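PDB 4P8B: TRAP-type transporter, periplasmic component, which binds (S)-2-acetolactate as the periplasmic solute-binding component of a TRAP-type transporter and probably hands it on to the membrane part for uptake. Local coordinates for residues G153-S158 / V240-I245; P118-L123 / W149-F154; L113-P118 / T235-V240; E107-S112 / V178-Y183. One frame throughout, in Å; residues are numbered along the deposited sequence. Where two conformers were deposited one is given.

Contact 1 (G153-S158 / V240-I245). With X2X ((2S)-2-hydroxy-2-methyl-3-oxobutanoic acid), chain D.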
# COMPACT_ATOMS: atom_id res chain seq x y z
N GLY A 153 -3.10 1.16 3.77
CA GLY A 153 -4.27 0.71 4.50
C GLY A 153 -5.17 -0.18 3.71
O GLY A 153 -4.85 -0.63 2.63
N PHE A 154 -6.32 -0.48 4.29
CA PHE A 154 -7.35 -1.30 3.63
C PHE A 154 -7.92 -0.56 2.44
O PHE A 154 -8.34 0.62 2.56
CB PHE A 154 -8.45 -1.73 4.60
CG PHE A 154 -8.05 -2.90 5.45
CD1 PHE A 154 -8.12 -4.18 4.94
CD2 PHE A 154 -7.56 -2.72 6.72
CE1 PHE A 154 -7.72 -5.28 5.70
CE2 PHE A 154 -7.15 -3.80 7.48
CZ PHE A 154 -7.24 -5.08 6.97
N ARG A 155 -7.93 -1.21 1.29
CA ARG A 155 -8.21 -0.54 0.03
C ARG A 155 -9.68 -0.71 -0.34
O ARG A 155 -10.12 -1.78 -0.74
CB ARG A 155 -7.28 -1.08 -1.07
CG ARG A 155 -5.81 -0.88 -0.72
CD ARG A 155 -4.87 -1.41 -1.79
NE ARG A 155 -4.90 -0.64 -3.04
CZ ARG A 155 -4.19 0.44 -3.31
NH1 ARG A 155 -3.41 0.97 -2.39
NH2 ARG A 155 -4.29 1.02 -4.49
N GLU A 156 -10.45 0.36 -0.15
CA GLU A 156 -11.90 0.34 -0.33
C GLU A 156 -12.24 0.75 -1.76
O GLU A 156 -11.64 1.68 -2.31
CB GLU A 156 -12.57 1.25 0.70
CG GLU A 156 -12.04 1.09 2.14
CD GLU A 156 -12.16 -0.32 2.71
OE1 GLU A 156 -12.61 -1.25 2.02
OE2 GLU A 156 -11.77 -0.49 3.89
N VAL A 157 -13.18 0.05 -2.37
CA VAL A 157 -13.56 0.29 -3.76
C VAL A 157 -14.57 1.43 -3.90
O VAL A 157 -15.57 1.49 -3.17
CB VAL A 157 -14.04 -1.03 -4.44
CG1 VAL A 157 -15.31 -1.61 -3.75
CG2 VAL A 157 -14.31 -0.83 -5.92
N SER A 158 -14.29 2.35 -4.80
CA SER A 158 -15.18 3.46 -5.09
C SER A 158 -15.52 3.48 -6.56
O SER A 158 -14.80 2.95 -7.39
CB SER A 158 -14.57 4.80 -4.70
OG SER A 158 -13.48 5.17 -5.56
N VAL A 240 -8.15 -6.04 0.54
CA VAL A 240 -6.73 -6.17 0.79
C VAL A 240 -6.29 -4.94 1.56
O VAL A 240 -7.02 -3.96 1.66
CB VAL A 240 -5.90 -6.21 -0.52
CG1 VAL A 240 -6.33 -7.35 -1.41
CG2 VAL A 240 -5.98 -4.88 -1.25
N ALA A 241 -5.07 -4.96 2.08
CA ALA A 241 -4.44 -3.76 2.62
C ALA A 241 -2.98 -3.78 2.22
O ALA A 241 -2.33 -4.81 2.35
CB ALA A 241 -4.57 -3.67 4.12
N ASP A 242 -2.46 -2.64 1.78
CA ASP A 242 -1.04 -2.55 1.48
C ASP A 242 -0.29 -1.87 2.62
O ASP A 242 -0.55 -0.69 2.92
CB ASP A 242 -0.72 -1.91 0.09
CG ASP A 242 -1.29 -0.52 -0.13
OD1 ASP A 242 -2.47 -0.26 0.20
OD2 ASP A 242 -0.57 0.30 -0.77
N PRO A 243 0.63 -2.60 3.24
CA PRO A 243 1.59 -1.94 4.12
C PRO A 243 2.61 -1.19 3.31
O PRO A 243 2.69 -1.34 2.09
CB PRO A 243 2.19 -3.10 4.91
CG PRO A 243 2.00 -4.31 4.06
CD PRO A 243 0.89 -4.04 3.10
N LEU A 244 3.39 -0.38 4.01
CA LEU A 244 4.54 0.29 3.43
C LEU A 244 5.79 -0.29 4.02
O LEU A 244 5.78 -0.78 5.14
CB LEU A 244 4.49 1.79 3.71
CG LEU A 244 3.23 2.54 3.29
CD1 LEU A 244 3.28 3.99 3.77
CD2 LEU A 244 3.00 2.45 1.80
N ILE A 245 6.90 -0.18 3.29
CA ILE A 245 8.21 -0.58 3.79
C ILE A 245 9.20 0.55 3.56
O ILE A 245 9.27 1.13 2.47
CB ILE A 245 8.72 -1.88 3.13
CG1 ILE A 245 7.66 -2.98 3.24
CG2 ILE A 245 10.03 -2.33 3.76
CD1 ILE A 245 8.04 -4.28 2.53
OAD X2X D . -1.34 3.90 -6.82
CAH X2X D . -2.01 3.81 -5.74
OAE X2X D . -3.25 3.56 -5.74
CAI X2X D . -1.32 4.00 -4.42
CAB X2X D . -0.92 5.45 -4.30
OAF X2X D . -2.11 3.52 -3.37
CAG X2X D . -0.12 3.12 -4.48
OAC X2X D . 0.98 3.59 -4.75
CAA X2X D . -0.26 1.66 -4.24

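Contact 2 (P118-L123 / W149-F154)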
# COMPACT_ATOMS: atom_id res chain seq x y z
N PRO A 118 -8.82 -10.01 7.93
CA PRO A 118 -10.12 -9.45 8.33
C PRO A 118 -10.07 -8.06 8.97
O PRO A 118 -11.08 -7.35 8.95
CB PRO A 118 -10.65 -10.44 9.37
CG PRO A 118 -9.96 -11.71 9.09
CD PRO A 118 -8.58 -11.33 8.55
N ASP A 119 -8.94 -7.67 9.53
CA ASP A 119 -8.89 -6.46 10.34
C ASP A 119 -7.44 -6.02 10.56
O ASP A 119 -6.50 -6.65 10.06
CB ASP A 119 -9.64 -6.69 11.67
CG ASP A 119 -9.16 -7.92 12.42
OD1 ASP A 119 -7.96 -8.27 12.35
OD2 ASP A 119 -9.97 -8.53 13.15
N TYR A 120 -7.25 -4.92 11.29
CA TYR A 120 -5.91 -4.39 11.54
C TYR A 120 -5.07 -5.35 12.37
O TYR A 120 -3.86 -5.44 12.17
CB TYR A 120 -5.99 -3.01 12.21
CG TYR A 120 -6.63 -1.99 11.28
CD1 TYR A 120 -5.92 -1.44 10.22
CD2 TYR A 120 -7.96 -1.65 11.42
CE1 TYR A 120 -6.52 -0.56 9.36
CE2 TYR A 120 -8.58 -0.75 10.55
CZ TYR A 120 -7.85 -0.21 9.52
OH TYR A 120 -8.47 0.67 8.65
N LYS A 121 -5.70 -6.07 13.29
CA LYS A 121 -4.98 -7.04 14.11
C LYS A 121 -4.35 -8.10 13.20
O LYS A 121 -3.25 -8.59 13.48
CB LYS A 121 -5.92 -7.68 15.13
CG LYS A 121 -5.21 -8.25 16.35
CD LYS A 121 -6.19 -8.51 17.50
CE LYS A 121 -5.48 -8.99 18.74
NZ LYS A 121 -6.43 -9.30 19.85
N ALA A 122 -5.02 -8.43 12.11
CA ALA A 122 -4.52 -9.43 11.17
C ALA A 122 -3.33 -8.90 10.40
O ALA A 122 -2.35 -9.62 10.22
CB ALA A 122 -5.63 -9.86 10.23
N LEU A 123 -3.40 -7.66 9.94
CA LEU A 123 -2.27 -7.09 9.24
C LEU A 123 -1.06 -7.02 10.17
O LEU A 123 0.07 -7.37 9.78
CB LEU A 123 -2.67 -5.69 8.72
CG LEU A 123 -1.61 -4.82 8.05
CD1 LEU A 123 -0.91 -5.55 6.95
CD2 LEU A 123 -2.21 -3.52 7.53
N TRP A 149 8.23 -1.01 8.91
CA TRP A 149 6.92 -1.05 8.29
C TRP A 149 6.12 0.21 8.56
O TRP A 149 6.14 0.75 9.67
CB TRP A 149 6.10 -2.24 8.83
CG TRP A 149 6.65 -3.60 8.54
CD1 TRP A 149 7.51 -4.32 9.32
CD2 TRP A 149 6.40 -4.39 7.38
NE1 TRP A 149 7.80 -5.51 8.71
CE2 TRP A 149 7.14 -5.59 7.53
CE3 TRP A 149 5.62 -4.21 6.23
CZ2 TRP A 149 7.12 -6.59 6.56
CZ3 TRP A 149 5.59 -5.22 5.29
CH2 TRP A 149 6.34 -6.40 5.46
N GLY A 150 5.40 0.64 7.53
CA GLY A 150 4.34 1.63 7.65
C GLY A 150 3.06 1.04 7.09
O GLY A 150 2.89 -0.17 6.99
N GLU A 151 2.15 1.93 6.71
CA GLU A 151 0.83 1.50 6.23
C GLU A 151 0.21 2.47 5.25
O GLU A 151 0.21 3.68 5.47
CB GLU A 151 -0.10 1.34 7.42
CG GLU A 151 -1.48 0.77 7.08
CD GLU A 151 -2.09 0.10 8.27
OE1 GLU A 151 -1.40 -0.75 8.84
OE2 GLU A 151 -3.21 0.47 8.68
N ASN A 152 -0.33 1.94 4.16
CA ASN A 152 -1.26 2.70 3.32
C ASN A 152 -2.65 2.41 3.87
O ASN A 152 -3.28 3.30 4.43
CB ASN A 152 -1.07 2.31 1.86
CG ASN A 152 -1.36 3.46 0.89
OD1 ASN A 152 -1.48 4.63 1.28
ND2 ASN A 152 -1.45 3.13 -0.37
N GLY A 153 -3.10 1.16 3.77
CA GLY A 153 -4.27 0.71 4.50
C GLY A 153 -5.17 -0.18 3.71
O GLY A 153 -4.85 -0.63 2.63
N PHE A 154 -6.32 -0.48 4.29
CA PHE A 154 -7.35 -1.30 3.63
C PHE A 154 -7.92 -0.56 2.44
O PHE A 154 -8.34 0.62 2.56
CB PHE A 154 -8.45 -1.73 4.60
CG PHE A 154 -8.05 -2.90 5.45
CD1 PHE A 154 -8.12 -4.18 4.94
CD2 PHE A 154 -7.56 -2.72 6.72
CE1 PHE A 154 -7.72 -5.28 5.70
CE2 PHE A 154 -7.15 -3.80 7.48
CZ PHE A 154 -7.24 -5.08 6.97
O HOH W 1 -7.11 1.32 6.46

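Contact 3 (L113-P118 / T235-V240)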
# COMPACT_ATOMS: atom_id res chain seq x y z
N LEU A 113 -3.55 -10.76 -1.55
CA LEU A 113 -4.47 -11.89 -1.67
C LEU A 113 -5.86 -11.49 -1.20
O LEU A 113 -6.02 -11.01 -0.09
CB LEU A 113 -3.99 -13.06 -0.83
CG LEU A 113 -2.74 -13.78 -1.31
CD1 LEU A 113 -2.23 -14.72 -0.22
CD2 LEU A 113 -3.03 -14.55 -2.59
N PRO A 114 -6.87 -11.69 -2.05
CA PRO A 114 -8.20 -11.14 -1.70
C PRO A 114 -8.79 -11.84 -0.47
O PRO A 114 -8.87 -13.06 -0.42
CB PRO A 114 -9.03 -11.38 -2.97
CG PRO A 114 -8.29 -12.47 -3.73
CD PRO A 114 -6.84 -12.26 -3.40
N PHE A 115 -9.14 -11.04 0.53
CA PHE A 115 -9.81 -11.46 1.75
C PHE A 115 -8.96 -12.33 2.65
O PHE A 115 -9.46 -13.16 3.40
CB PHE A 115 -11.20 -12.04 1.43
CG PHE A 115 -12.06 -11.06 0.68
CD1 PHE A 115 -12.65 -9.99 1.36
CD2 PHE A 115 -12.18 -11.11 -0.69
CE1 PHE A 115 -13.38 -9.05 0.70
CE2 PHE A 115 -12.91 -10.16 -1.35
CZ PHE A 115 -13.49 -9.13 -0.66
N LEU A 116 -7.65 -12.10 2.62
CA LEU A 116 -6.73 -12.71 3.58
C LEU A 116 -6.88 -12.15 5.00
O LEU A 116 -6.84 -12.90 5.96
CB LEU A 116 -5.28 -12.51 3.14
CG LEU A 116 -4.20 -13.03 4.08
CD1 LEU A 116 -4.18 -14.54 4.17
CD2 LEU A 116 -2.84 -12.53 3.64
N MSE A 117 -7.02 -10.84 5.13
CA MSE A 117 -6.90 -10.17 6.42
C MSE A 117 -8.21 -9.52 6.86
O MSE A 117 -8.65 -8.55 6.25
CB MSE A 117 -5.84 -9.07 6.32
CG MSE A 117 -4.45 -9.58 6.00
SE MSE A 117 -3.13 -8.20 5.79
CE MSE A 117 -3.75 -7.44 4.11
N PRO A 118 -8.82 -10.01 7.93
CA PRO A 118 -10.12 -9.45 8.33
C PRO A 118 -10.07 -8.06 8.97
O PRO A 118 -11.08 -7.35 8.95
CB PRO A 118 -10.65 -10.44 9.37
CG PRO A 118 -9.96 -11.71 9.09
CD PRO A 118 -8.58 -11.33 8.55
N THR A 235 -17.54 1.20 -1.05
CA THR A 235 -17.85 0.03 -0.21
C THR A 235 -16.63 -0.36 0.57
O THR A 235 -15.56 -0.57 0.01
CB THR A 235 -18.33 -1.13 -1.06
OG1 THR A 235 -19.55 -0.75 -1.67
CG2 THR A 235 -18.58 -2.40 -0.21
N THR A 236 -16.80 -0.43 1.89
CA THR A 236 -15.66 -0.68 2.76
C THR A 236 -15.40 -2.18 2.92
O THR A 236 -15.36 -2.70 4.04
CB THR A 236 -15.90 -0.05 4.13
OG1 THR A 236 -17.12 -0.56 4.67
CG2 THR A 236 -15.96 1.49 4.02
N TRP A 237 -15.23 -2.86 1.80
CA TRP A 237 -15.06 -4.32 1.79
C TRP A 237 -13.74 -4.83 2.36
O TRP A 237 -13.64 -6.01 2.65
CB TRP A 237 -15.25 -4.83 0.39
CG TRP A 237 -14.24 -4.38 -0.66
CD1 TRP A 237 -13.27 -3.41 -0.55
CD2 TRP A 237 -14.12 -4.91 -1.97
NE1 TRP A 237 -12.59 -3.30 -1.73
CE2 TRP A 237 -13.08 -4.22 -2.62
CE3 TRP A 237 -14.83 -5.90 -2.68
CZ2 TRP A 237 -12.70 -4.52 -3.92
CZ3 TRP A 237 -14.45 -6.18 -3.96
CH2 TRP A 237 -13.40 -5.49 -4.58
N GLY A 238 -12.75 -3.97 2.54
CA GLY A 238 -11.49 -4.38 3.14
C GLY A 238 -10.81 -5.52 2.40
O GLY A 238 -10.15 -6.35 3.06
N TYR A 239 -10.89 -5.60 1.08
CA TYR A 239 -10.48 -6.81 0.38
C TYR A 239 -8.98 -7.09 0.53
O TYR A 239 -8.58 -8.26 0.64
CB TYR A 239 -10.92 -6.87 -1.08
CG TYR A 239 -10.10 -6.08 -2.11
CD1 TYR A 239 -9.79 -4.72 -1.93
CD2 TYR A 239 -9.72 -6.68 -3.28
CE1 TYR A 239 -9.07 -4.02 -2.91
CE2 TYR A 239 -9.04 -6.00 -4.26
CZ TYR A 239 -8.72 -4.66 -4.07
OH TYR A 239 -8.03 -4.02 -5.07
N VAL A 240 -8.15 -6.04 0.54
CA VAL A 240 -6.73 -6.17 0.79
C VAL A 240 -6.29 -4.94 1.56
O VAL A 240 -7.02 -3.96 1.66
CB VAL A 240 -5.90 -6.21 -0.52
CG1 VAL A 240 -6.33 -7.35 -1.41
CG2 VAL A 240 -5.98 -4.88 -1.25
O HOH W 2 -7.01 -8.96 3.02
O HOH W 3 -10.03 -9.04 3.86
O HOH W 4 -10.75 -6.65 5.87

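Contact 4 (E107-S112 / V178-Y183)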
# COMPACT_ATOMS: atom_id res chain seq x y z
N GLU A 107 6.77 -12.32 -3.37
CA GLU A 107 6.24 -12.55 -2.03
C GLU A 107 5.39 -11.38 -1.54
O GLU A 107 4.53 -11.56 -0.69
CB GLU A 107 7.38 -12.80 -1.03
CG GLU A 107 8.15 -14.08 -1.24
CD GLU A 107 9.20 -14.03 -2.35
OE1 GLU A 107 9.48 -12.95 -2.93
OE2 GLU A 107 9.74 -15.10 -2.67
N LEU A 108 5.61 -10.18 -2.08
CA LEU A 108 4.84 -9.04 -1.65
C LEU A 108 3.38 -9.11 -2.11
O LEU A 108 2.54 -8.39 -1.58
CB LEU A 108 5.50 -7.73 -2.10
CG LEU A 108 6.88 -7.46 -1.51
CD1 LEU A 108 7.42 -6.17 -2.08
CD2 LEU A 108 6.83 -7.38 0.00
N ASN A 109 3.08 -10.01 -3.06
CA ASN A 109 1.69 -10.27 -3.42
C ASN A 109 0.87 -10.84 -2.25
O ASN A 109 -0.35 -10.83 -2.30
CB ASN A 109 1.60 -11.23 -4.60
CG ASN A 109 1.98 -10.59 -5.92
OD1 ASN A 109 1.30 -9.70 -6.41
ND2 ASN A 109 3.06 -11.09 -6.51
N LEU A 110 1.52 -11.34 -1.21
CA LEU A 110 0.82 -11.89 -0.07
C LEU A 110 -0.21 -10.91 0.48
O LEU A 110 -1.34 -11.29 0.81
CB LEU A 110 1.83 -12.27 1.01
CG LEU A 110 1.30 -13.06 2.20
CD1 LEU A 110 2.34 -14.04 2.71
CD2 LEU A 110 0.89 -12.12 3.33
N PHE A 111 0.15 -9.63 0.55
CA PHE A 111 -0.75 -8.64 1.09
C PHE A 111 -1.90 -8.28 0.15
O PHE A 111 -2.89 -7.63 0.56
CB PHE A 111 0.02 -7.36 1.50
CG PHE A 111 1.07 -7.61 2.54
CD1 PHE A 111 0.70 -7.86 3.86
CD2 PHE A 111 2.41 -7.62 2.21
CE1 PHE A 111 1.66 -8.09 4.82
CE2 PHE A 111 3.37 -7.87 3.19
CZ PHE A 111 2.99 -8.10 4.48
N SER A 112 -1.78 -8.72 -1.11
CA SER A 112 -2.78 -8.49 -2.13
C SER A 112 -3.72 -9.68 -2.31
O SER A 112 -4.59 -9.64 -3.15
CB SER A 112 -2.11 -8.19 -3.47
OG SER A 112 -1.31 -7.02 -3.32
N VAL A 178 -3.55 -0.71 -9.86
CA VAL A 178 -2.13 -0.55 -10.11
C VAL A 178 -1.72 -1.67 -11.05
O VAL A 178 -2.35 -2.74 -11.05
CB VAL A 178 -1.34 -0.66 -8.80
CG1 VAL A 178 0.15 -0.58 -9.05
CG2 VAL A 178 -1.78 0.42 -7.83
N GLY A 179 -0.64 -1.48 -11.80
CA GLY A 179 -0.16 -2.49 -12.73
C GLY A 179 0.56 -3.67 -12.10
O GLY A 179 1.73 -3.89 -12.37
N SER A 180 -0.15 -4.43 -11.28
CA SER A 180 0.34 -5.70 -10.75
C SER A 180 -0.72 -6.76 -11.08
O SER A 180 -1.86 -6.61 -10.66
CB SER A 180 0.60 -5.57 -9.25
OG SER A 180 0.29 -6.76 -8.53
N PRO A 181 -0.36 -7.79 -11.88
CA PRO A 181 -1.34 -8.70 -12.50
C PRO A 181 -2.37 -9.35 -11.58
O PRO A 181 -3.48 -9.64 -12.01
CB PRO A 181 -0.47 -9.78 -13.17
CG PRO A 181 0.95 -9.42 -12.90
CD PRO A 181 1.00 -8.02 -12.38
N LEU A 182 -2.03 -9.58 -10.32
CA LEU A 182 -2.99 -10.14 -9.39
C LEU A 182 -4.25 -9.29 -9.31
O LEU A 182 -5.37 -9.82 -9.26
CB LEU A 182 -2.31 -10.30 -8.03
CG LEU A 182 -3.16 -10.70 -6.81
CD1 LEU A 182 -4.14 -11.84 -7.08
CD2 LEU A 182 -2.20 -11.09 -5.70
N TYR A 183 -4.10 -7.97 -9.32
CA TYR A 183 -5.28 -7.11 -9.25
C TYR A 183 -6.18 -7.24 -10.48
O TYR A 183 -7.41 -7.20 -10.37
CB TYR A 183 -4.89 -5.64 -8.98
CG TYR A 183 -4.47 -5.47 -7.55
CD1 TYR A 183 -5.39 -5.26 -6.54
CD2 TYR A 183 -3.13 -5.63 -7.18
CE1 TYR A 183 -5.01 -5.16 -5.21
CE2 TYR A 183 -2.74 -5.55 -5.86
CZ TYR A 183 -3.68 -5.33 -4.88
OH TYR A 183 -3.29 -5.27 -3.56
O HOH W 5 0.58 -7.23 -5.17
O HOH W 6 0.73 -9.07 -9.12

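Contact 1 (G153-S158 / V240-I245)
Two antiparallel strands of the five-stranded sheet, 144-154 and 241-249, meet beside the ligand pocket, pairing Gly-153 with Asp-242 and Phe-154 with Ala-241. The glycine and aspartate form a hydrogen-bonded pair, and Asp-242 N donates to Gly-153 O at 3.2 Å. Glycine suits this position, because its backbone angles would press a CB against the carbonyl O of Asn-152. Just past the non-hydrogen-bonded pair, Arg-155 N donates to Val-240 O at 2.9 Å. On one face of the sheet the small methyl of Ala-241 lies over the middle of the Phe-154 ring, CB 3.7 Å from the ring centroid, as a CH-pi contact.

The other face is polar. Arg-155 bends at chi3 (68°), which turns its guanidinium across Asp-242 toward the bound acetolactate. Arg-155 NH1 forms a salt bridge with Asp-242 OD1 at 3.0 Å; the oxygen lies near the guanidinium plane but is met from above its own carboxylate plane, the two planes standing 78° apart. Arg-155 NH1 also donates to the ligand hydroxyl OAF (3.0 Å), and Arg-155 NH2 to the carboxylate oxygen OAE (3.0 Å). Glu-215 forms a salt bridge with Arg-155 NE, while the pocket residues Ser-97 and Asn-152 hydrogen-bond Asp-242 OD2, so both charged groups have several partners. The strand order is that of class II periplasmic binding proteins, with strand ends furnishing the solute site.

Contact 2 (P118-L123 / W149-F154)
Tyr-120 meets Glu-151 with an edge of its ring and Phe-154 with a face, and the contact can be followed outward from its CB, which sits in the first turn of helix 120-127. With chi1 at -65°, CG lies anti to the carbonyl carbon and the ring reaches across to the strand. Tyr-120 CD1 is the first atom to touch, 3.7 Å from Glu-151 OE2. Tyr-120 CE1 has two partners, Glu-151 OE2 at 3.5 Å and Phe-154 CD2 at 3.6 Å. Carboxylate and ring planes are nearly parallel (9°), and OE2 sits near the ring plane, at the electropositive C-H edge. One face of the ring receives the edge of Phe-154 in a T-shaped pair, centroids 5.1 Å apart and planes at 84°, with Phe-154 CD2 over the CE1-CZ side. At the tip, Tyr-120 OH is 2.7 Å from a water that accepts from Phe-154 N at 2.9 Å, bridging helix and strand.

The Phe-154 ring also turns its edge to Asp-119 O, 3.5 Å from CZ. Asp-119 is the N-cap, its OD1 accepting from Ala-122 N and its OD2 bridged to Arg-342. Extended Glu-151 also lies against Leu-123 CD2, 3.2 Å from OE1; Arg-280 pairs with that buried oxygen. The start of helix 120-127 thus packs on edge strand 144-154, with Glu-151 also touching helix 258-279 and Ala-122 touching helix 329-340.

Contact 3 (L113-P118 / T235-V240)
The Phe-115 ring has CA and CB of Tyr-239 over one face and the backbone of Trp-237 at its edge. Tyr-239 CB packs on that face, 3.4 Å from Phe-115 CZ, as a CH-pi contact. Near the ring plane, Phe-115 CE1 faces Trp-237 O at 3.6 Å. The same ring turns its edge toward the face of the Trp-237 indole in an offset T-shaped pair, centroid 6.0 Å from that of the six-membered ring and planes at 83°. Tyr-239 CB also lies over the centre of the Trp-237 ring, 3.7 Å above its plane. The phenol of Tyr-239 is itself sandwiched: Val-240 CG2 lies on one face, and Trp-237 CZ2 stands 3.4 Å above the centre of the other.

Leu-113 to Leu-116 form a type II beta turn, with Pro-114 well suited to its second position and Phe-115 taking a left-handed conformation in its third. Residues 235-240 connect strand 233-235 of one sheet to strand 241-249 of the other, one of the crossings between the two domains of a periplasmic binding protein, like 154-156. Phe-115 N donates to Tyr-239 O over 2.8 Å, in the carbonyl plane and nearly straight (168°). That carbonyl takes a second proton, from a water 2.9 Å from Tyr-239 O, which accepts from the backbone N of Met-117, a selenomethionine, at 2.8 Å. Trp-237 NE1 donates to Arg-155 O, and Tyr-239 OH bonds to Glu-215.

Contact 4 (E107-S112 / V178-Y183)
Ser-112 and Tyr-183 point their hydroxyls at each other where a 3-10 segment, 107-112, meets the amino end of helix 181-189. This helix follows strand 174-177 just after Val-178, a pocket residue that touches the ligand, so the contact packs behind the solute site of this periplasmic binding fold. Ser-112 OG and Tyr-183 OH are hydrogen-bonded at 2.7 Å, and either may be the donor. OG and CB of Ser-112 both lie near CE2 and CZ of Tyr-183, so this small residue can both bond and pack there. A second pair is arranged differently: Asn-109 and Leu-182 run side by side but head opposite ways. Leu-182 CG is anti to the backbone N (chi1 172°), which carries CD2 forward to Ser-112 CB at 3.7 Å. The same methyl lies 3.8 Å from Asn-109 OD1, and helix 317-327 also touches the leucine.

Two waters fill the polar side of this interface. One donates to Asn-109 OD1 over 2.9 Å and is bonded to Ser-112 OG at 2.7 Å. The other also donates to Asn-109 OD1, at 2.8 Å, and accepts from Leu-182 N at 3.1 Å. The amide thus suits its place: OD1 receives two water protons and ND2 bonds to Arg-106 O. Tyr-183 N donates to Ser-180 O at 2.9 Å, and that oxygen also lies in plane at the edge of the Tyr-183 ring.

Contacts 1 and 4 join only buried residues, while contact 2 (Asp-119, Tyr-120) and contact 3 (Gly-238) include partly exposed ones. Contact 1 is the most central, its midpoint about 5 Å from the chain centre; that of contact 3 is farthest, about 13 Å. Contacts 1 and 2 share Gly-153 and Phe-154 of strand 144-154: contact 1 pairs it with its sheet neighbour, whereas contact 2 covers its flank with a helix. Contacts 1 and 3 share Val-240, whose side chain also packs on Tyr-183 and Ser-112 of contact 4. The chemistry shifts from charge pairs and strand bonding in contact 1, through aromatic packing in contacts 2 and 3, to hydroxyls, an amide and waters in contact 4.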